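Long-range contact in Hep_Hag family (Burkholderia pseudomallei, PDB 3S6L), which probably mediates attachment of the bacterium to host cells as the head domain of a trimeric autotransporter adhesin: residues Leu21-Ala32 / Gly35-Ala46. Numbering follows the deposited sequence.
Sequences LGDTSAGNGANA and GNGTAVGGAASA
D23 OD1 receives two backbone N-H groups from the next coil, those of G35 and G37, each at 2.9 Å. Its side chain can be traced outward. CB passes the carbonyl oxygen of G37 at 3.9 Å; CG is anti to the carbonyl carbon and beside the backbone N (chi1 -56°), a rotation that brings the carboxylate up to the backbone of G35-G37. There OD1 takes the G35 N-H with its syn lone pair and the G37 N-H on the anti side, 30° out of the carboxylate plane, while OD2 turns back to the hydroxyl of S19. Bonds at both oxygens fix the rotation of this buried group.

From here the two segments run in matching register, the axes of strands 24-26 and 38-40 being 4.7 Å apart and 6° from parallel. T24 O accepts from A39 N and A26 N donates to A39 O, the alternation expected of parallel strands. Beside the direct T24 N to G37 O bond, a water donates to G22 O and G37 O and accepts from T24 OG1. Past the strands, two type II turns, G27-A30 and G41-A44, stack directly, joined by A43 N to N28 O at 2.8 Å. The chain then returns through N31, whose O accepts from A46 N. Inside the coil A32 CB meets A39 CB at 4.0 Å, and A39 CB also packs against the backbone carbonyl of N31, 3.4 Å from its O.

Such stacked, repeating coils constitute the left-handed beta-roll of YadA-like heads. Strand 38-40 lies between 24-26 and 52-54 in the long sheet, 24-26 is flanked by antiparallel strand 17-18, and on the face bearing T38 and V40, V40 packs against V40 of both other subunits in the trimer.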
ATOM      1  N   LEU A  21      24.512 -12.450 -11.491  1.00 33.09           N
ATOM      2  CA  LEU A  21      23.857 -12.811 -10.220  1.00 32.89           C
ATOM      3  C   LEU A  21      22.455 -12.201 -10.127  1.00 31.12           C
ATOM      4  O   LEU A  21      21.937 -11.955  -9.033  1.00 30.87           O
ATOM      5  CB  LEU A  21      24.739 -12.464  -8.993  1.00 33.43           C
ATOM      6  CG  LEU A  21      26.137 -13.138  -8.907  1.00 37.17           C
ATOM      7  CD1 LEU A  21      27.093 -12.354  -7.999  1.00 39.42           C
ATOM      8  CD2 LEU A  21      26.067 -14.622  -8.468  1.00 39.83           C
ATOM      9  N   GLY A  22      21.869 -11.963 -11.301  1.00 29.80           N
ATOM     10  CA  GLY A  22      20.507 -11.516 -11.446  1.00 27.90           C
ATOM     11  C   GLY A  22      20.223 -10.053 -11.142  1.00 26.55           C
ATOM     12  O   GLY A  22      19.085  -9.702 -10.919  1.00 26.14           O
ATOM     13  N   ASP A  23      21.242  -9.203 -11.155  1.00 26.16           N
ATOM     14  CA  ASP A  23      21.051  -7.765 -10.933  1.00 25.65           C
ATOM     15  C   ASP A  23      20.741  -7.035 -12.230  1.00 25.31           C
ATOM     16  O   ASP A  23      21.246  -7.434 -13.281  1.00 25.81           O
ATOM     17  CB  ASP A  23      22.287  -7.149 -10.283  1.00 25.54           C
ATOM     18  CG  ASP A  23      22.674  -7.845  -8.974  1.00 27.42           C
ATOM     19  OD1 ASP A  23      21.902  -7.769  -7.974  1.00 27.52           O
ATOM     20  OD2 ASP A  23      23.763  -8.469  -8.950  1.00 28.39           O
ATOM     21  N   THR A  24      19.915  -5.982 -12.144  1.00 24.38           N
ATOM     22  CA  THR A  24      19.597  -5.092 -13.266  1.00 24.32           C
ATOM     23  C   THR A  24      19.623  -3.652 -12.816  1.00 24.50           C
ATOM     24  O   THR A  24      19.063  -3.307 -11.774  1.00 24.54           O
ATOM     25  CB  THR A  24      18.180  -5.377 -13.835  1.00 24.60           C
ATOM     26  OG1 THR A  24      18.034  -6.779 -14.060  1.00 25.72           O
ATOM     27  CG2 THR A  24      17.941  -4.657 -15.143  1.00 23.16           C
ATOM     28  N   SER A  25      20.279  -2.797 -13.590  1.00 25.07           N
ATOM     29  CA  SER A  25      20.228  -1.359 -13.326  1.00 25.13           C
ATOM     30  C   SER A  25      20.158  -0.525 -14.598  1.00 25.21           C
ATOM     31  O   SER A  25      20.756  -0.874 -15.621  1.00 25.28           O
ATOM     32  CB  SER A  25      21.413  -0.913 -12.492  1.00 25.03           C
ATOM     33  OG  SER A  25      22.568  -1.217 -13.178  1.00 26.53           O
ATOM     34  N   ALA A  26      19.415   0.580 -14.517  1.00 24.66           N
ATOM     35  CA  ALA A  26      19.333   1.557 -15.606  1.00 24.54           C
ATOM     36  C   ALA A  26      19.213   2.954 -15.008  1.00 24.79           C
ATOM     37  O   ALA A  26      18.432   3.158 -14.052  1.00 24.00           O
ATOM     38  CB  ALA A  26      18.146   1.257 -16.506  1.00 22.91           C
ATOM     39  N   GLY A  27      19.958   3.897 -15.585  1.00 25.01           N
ATOM     40  CA  GLY A  27      19.965   5.300 -15.142  1.00 26.47           C
ATOM     41  C   GLY A  27      21.383   5.729 -14.827  1.00 27.58           C
ATOM     42  O   GLY A  27      22.221   4.880 -14.536  1.00 27.18           O
ATOM     43  N   ASN A  28      21.677   7.028 -14.916  1.00 29.30           N
ATOM     44  CA  ASN A  28      23.002   7.515 -14.524  1.00 31.26           C
ATOM     45  C   ASN A  28      23.323   7.156 -13.080  1.00 30.73           C
ATOM     46  O   ASN A  28      22.598   7.574 -12.167  1.00 29.91           O
ATOM     47  CB  ASN A  28      23.140   9.022 -14.750  1.00 33.02           C
ATOM     48  CG  ASN A  28      23.424   9.362 -16.205  1.00 39.02           C
ATOM     49  OD1 ASN A  28      23.904   8.502 -16.999  1.00 42.47           O
ATOM     50  ND2 ASN A  28      23.141  10.617 -16.580  1.00 43.23           N
ATOM     51  N   GLY A  29      24.382   6.354 -12.885  1.00 30.41           N
ATOM     52  CA  GLY A  29      24.830   5.982 -11.531  1.00 29.70           C
ATOM     53  C   GLY A  29      23.900   4.989 -10.827  1.00 29.44           C
ATOM     54  O   GLY A  29      23.996   4.799  -9.620  1.00 29.78           O
ATOM     55  N   ALA A  30      22.998   4.352 -11.568  1.00 28.17           N
ATOM     56  CA  ALA A  30      22.143   3.314 -10.990  1.00 27.61           C
ATOM     57  C   ALA A  30      22.962   2.068 -10.649  1.00 27.55           C
ATOM     58  O   ALA A  30      23.860   1.690 -11.385  1.00 27.88           O
ATOM     59  CB  ALA A  30      21.017   2.969 -11.946  1.00 26.83           C
ATOM     60  N   ASN A  31      22.678   1.439  -9.519  1.00 27.66           N
ATOM     61  CA  ASN A  31      23.497   0.304  -9.096  1.00 28.92           C
ATOM     62  C   ASN A  31      22.728  -0.706  -8.258  1.00 28.02           C
ATOM     63  O   ASN A  31      22.133  -0.382  -7.221  1.00 27.67           O
ATOM     64  CB  ASN A  31      24.794   0.748  -8.396  1.00 30.23           C
ATOM     65  CG  ASN A  31      25.824  -0.399  -8.259  1.00 35.57           C
ATOM     66  OD1 ASN A  31      25.874  -1.331  -9.086  1.00 40.88           O
ATOM     67  ND2 ASN A  31      26.670  -0.320  -7.216  1.00 38.29           N
ATOM     68  N   ALA A  32      22.728  -1.935  -8.750  1.00 27.35           N
ATOM     69  CA  ALA A  32      22.078  -3.037  -8.102  1.00 26.34           C
ATOM     70  C   ALA A  32      23.212  -4.029  -7.833  1.00 26.84           C
ATOM     71  O   ALA A  32      23.765  -4.605  -8.754  1.00 26.98           O
ATOM     72  CB  ALA A  32      21.015  -3.605  -9.039  1.00 24.82           C
ATOM     73  N   GLY A  35      22.471  -9.027  -5.435  1.00 25.89           N
ATOM     74  CA  GLY A  35      22.007 -10.339  -5.871  1.00 25.03           C
ATOM     75  C   GLY A  35      20.505 -10.187  -6.051  1.00 24.39           C
ATOM     76  O   GLY A  35      19.797  -9.724  -5.121  1.00 23.60           O
ATOM     77  N   ASN A  36      20.031 -10.562  -7.239  1.00 23.11           N
ATOM     78  CA  ASN A  36      18.635 -10.404  -7.639  1.00 22.39           C
ATOM     79  C   ASN A  36      18.133  -8.983  -7.374  1.00 21.53           C
ATOM     80  O   ASN A  36      16.999  -8.765  -6.988  1.00 20.51           O
ATOM     81  CB  ASN A  36      17.755 -11.439  -6.941  1.00 22.39           C
ATOM     82  CG  ASN A  36      18.074 -12.854  -7.358  1.00 23.99           C
ATOM     83  OD1 ASN A  36      18.608 -13.094  -8.443  1.00 27.20           O
ATOM     84  ND2 ASN A  36      17.747 -13.804  -6.502  1.00 22.12           N
ATOM     85  N   GLY A  37      19.010  -8.012  -7.590  1.00 22.05           N
ATOM     86  CA  GLY A  37      18.677  -6.621  -7.359  1.00 21.30           C
ATOM     87  C   GLY A  37      18.195  -5.922  -8.597  1.00 20.77           C
ATOM     88  O   GLY A  37      18.484  -6.338  -9.712  1.00 21.38           O
ATOM     89  N   THR A  38      17.428  -4.860  -8.398  1.00 20.17           N
ATOM     90  CA  THR A  38      16.952  -4.057  -9.515  1.00 19.84           C
ATOM     91  C   THR A  38      16.951  -2.635  -9.041  1.00 20.09           C
ATOM     92  O   THR A  38      16.499  -2.317  -7.939  1.00 20.02           O
ATOM     93  CB  THR A  38      15.543  -4.494  -9.969  1.00 19.82           C
ATOM     94  OG1 THR A  38      15.534  -5.906 -10.137  1.00 18.45           O
ATOM     95  CG2 THR A  38      15.150  -3.840 -11.275  1.00 19.56           C
ATOM     96  N   ALA A  39      17.500  -1.769  -9.862  1.00 20.50           N
ATOM     97  CA  ALA A  39      17.683  -0.384  -9.453  1.00 21.09           C
ATOM     98  C   ALA A  39      17.474   0.445 -10.689  1.00 21.41           C
ATOM     99  O   ALA A  39      18.291   0.386 -11.625  1.00 22.86           O
ATOM    100  CB  ALA A  39      19.113  -0.144  -8.847  1.00 19.64           C
ATOM    101  N   VAL A  40      16.396   1.213 -10.702  1.00 21.30           N
ATOM    102  CA  VAL A  40      16.058   1.980 -11.888  1.00 21.28           C
ATOM    103  C   VAL A  40      15.816   3.445 -11.553  1.00 21.15           C
ATOM    104  O   VAL A  40      14.963   3.762 -10.731  1.00 20.78           O
ATOM    105  CB  VAL A  40      14.881   1.311 -12.672  1.00 21.78           C
ATOM    106  CG1 VAL A  40      14.463   2.180 -13.896  1.00 22.04           C
ATOM    107  CG2 VAL A  40      15.310  -0.085 -13.150  1.00 20.61           C
ATOM    108  N   GLY A  41      16.599   4.321 -12.185  1.00 21.54           N
ATOM    109  CA  GLY A  41      16.559   5.748 -11.919  1.00 22.37           C
ATOM    110  C   GLY A  41      17.926   6.388 -11.642  1.00 23.15           C
ATOM    111  O   GLY A  41      18.904   5.707 -11.302  1.00 22.89           O
ATOM    112  N   GLY A  42      17.976   7.710 -11.775  1.00 23.03           N
ATOM    113  CA  GLY A  42      19.214   8.467 -11.512  1.00 24.30           C
ATOM    114  C   GLY A  42      19.691   8.220 -10.094  1.00 24.21           C
ATOM    115  O   GLY A  42      18.958   8.472  -9.126  1.00 23.54           O
ATOM    116  N   ALA A  43      20.915   7.711  -9.978  1.00 24.37           N
ATOM    117  CA  ALA A  43      21.489   7.376  -8.682  1.00 24.95           C
ATOM    118  C   ALA A  43      20.610   6.417  -7.857  1.00 24.92           C
ATOM    119  O   ALA A  43      20.782   6.334  -6.643  1.00 25.37           O
ATOM    120  CB  ALA A  43      21.844   8.680  -7.866  1.00 25.26           C
ATOM    121  N   ALA A  44      19.698   5.673  -8.506  1.00 24.35           N
ATOM    122  CA  ALA A  44      18.967   4.617  -7.796  1.00 23.61           C
ATOM    123  C   ALA A  44      19.930   3.561  -7.263  1.00 24.00           C
ATOM    124  O   ALA A  44      20.880   3.159  -7.949  1.00 23.82           O
ATOM    125  CB  ALA A  44      17.928   3.967  -8.693  1.00 22.98           C
ATOM    126  N   SER A  45      19.658   3.061  -6.063  1.00 23.71           N
ATOM    127  CA  SER A  45      20.556   2.081  -5.482  1.00 23.86           C
ATOM    128  C   SER A  45      19.835   0.867  -4.868  1.00 23.69           C
ATOM    129  O   SER A  45      18.897   1.004  -4.106  1.00 24.88           O
ATOM    130  CB  SER A  45      21.484   2.789  -4.489  1.00 24.16           C
ATOM    131  OG  SER A  45      22.236   1.841  -3.787  1.00 27.88           O
ATOM    132  N   ALA A  46      20.250  -0.331  -5.211  1.00 23.27           N
ATOM    133  CA  ALA A  46      19.683  -1.496  -4.585  1.00 23.14           C
ATOM    134  C   ALA A  46      20.838  -2.378  -4.063  1.00 23.62           C
ATOM    135  O   ALA A  46      21.349  -3.235  -4.784  1.00 22.78           O
ATOM    136  CB  ALA A  46      18.801  -2.263  -5.587  1.00 22.80           C
TER
HETATM  137  O   HOH W   1      17.162  -7.860 -11.708  1.00 14.98           O
HETATM  138  O   HOH W   2      23.534   4.131  -6.983  1.00 31.75           O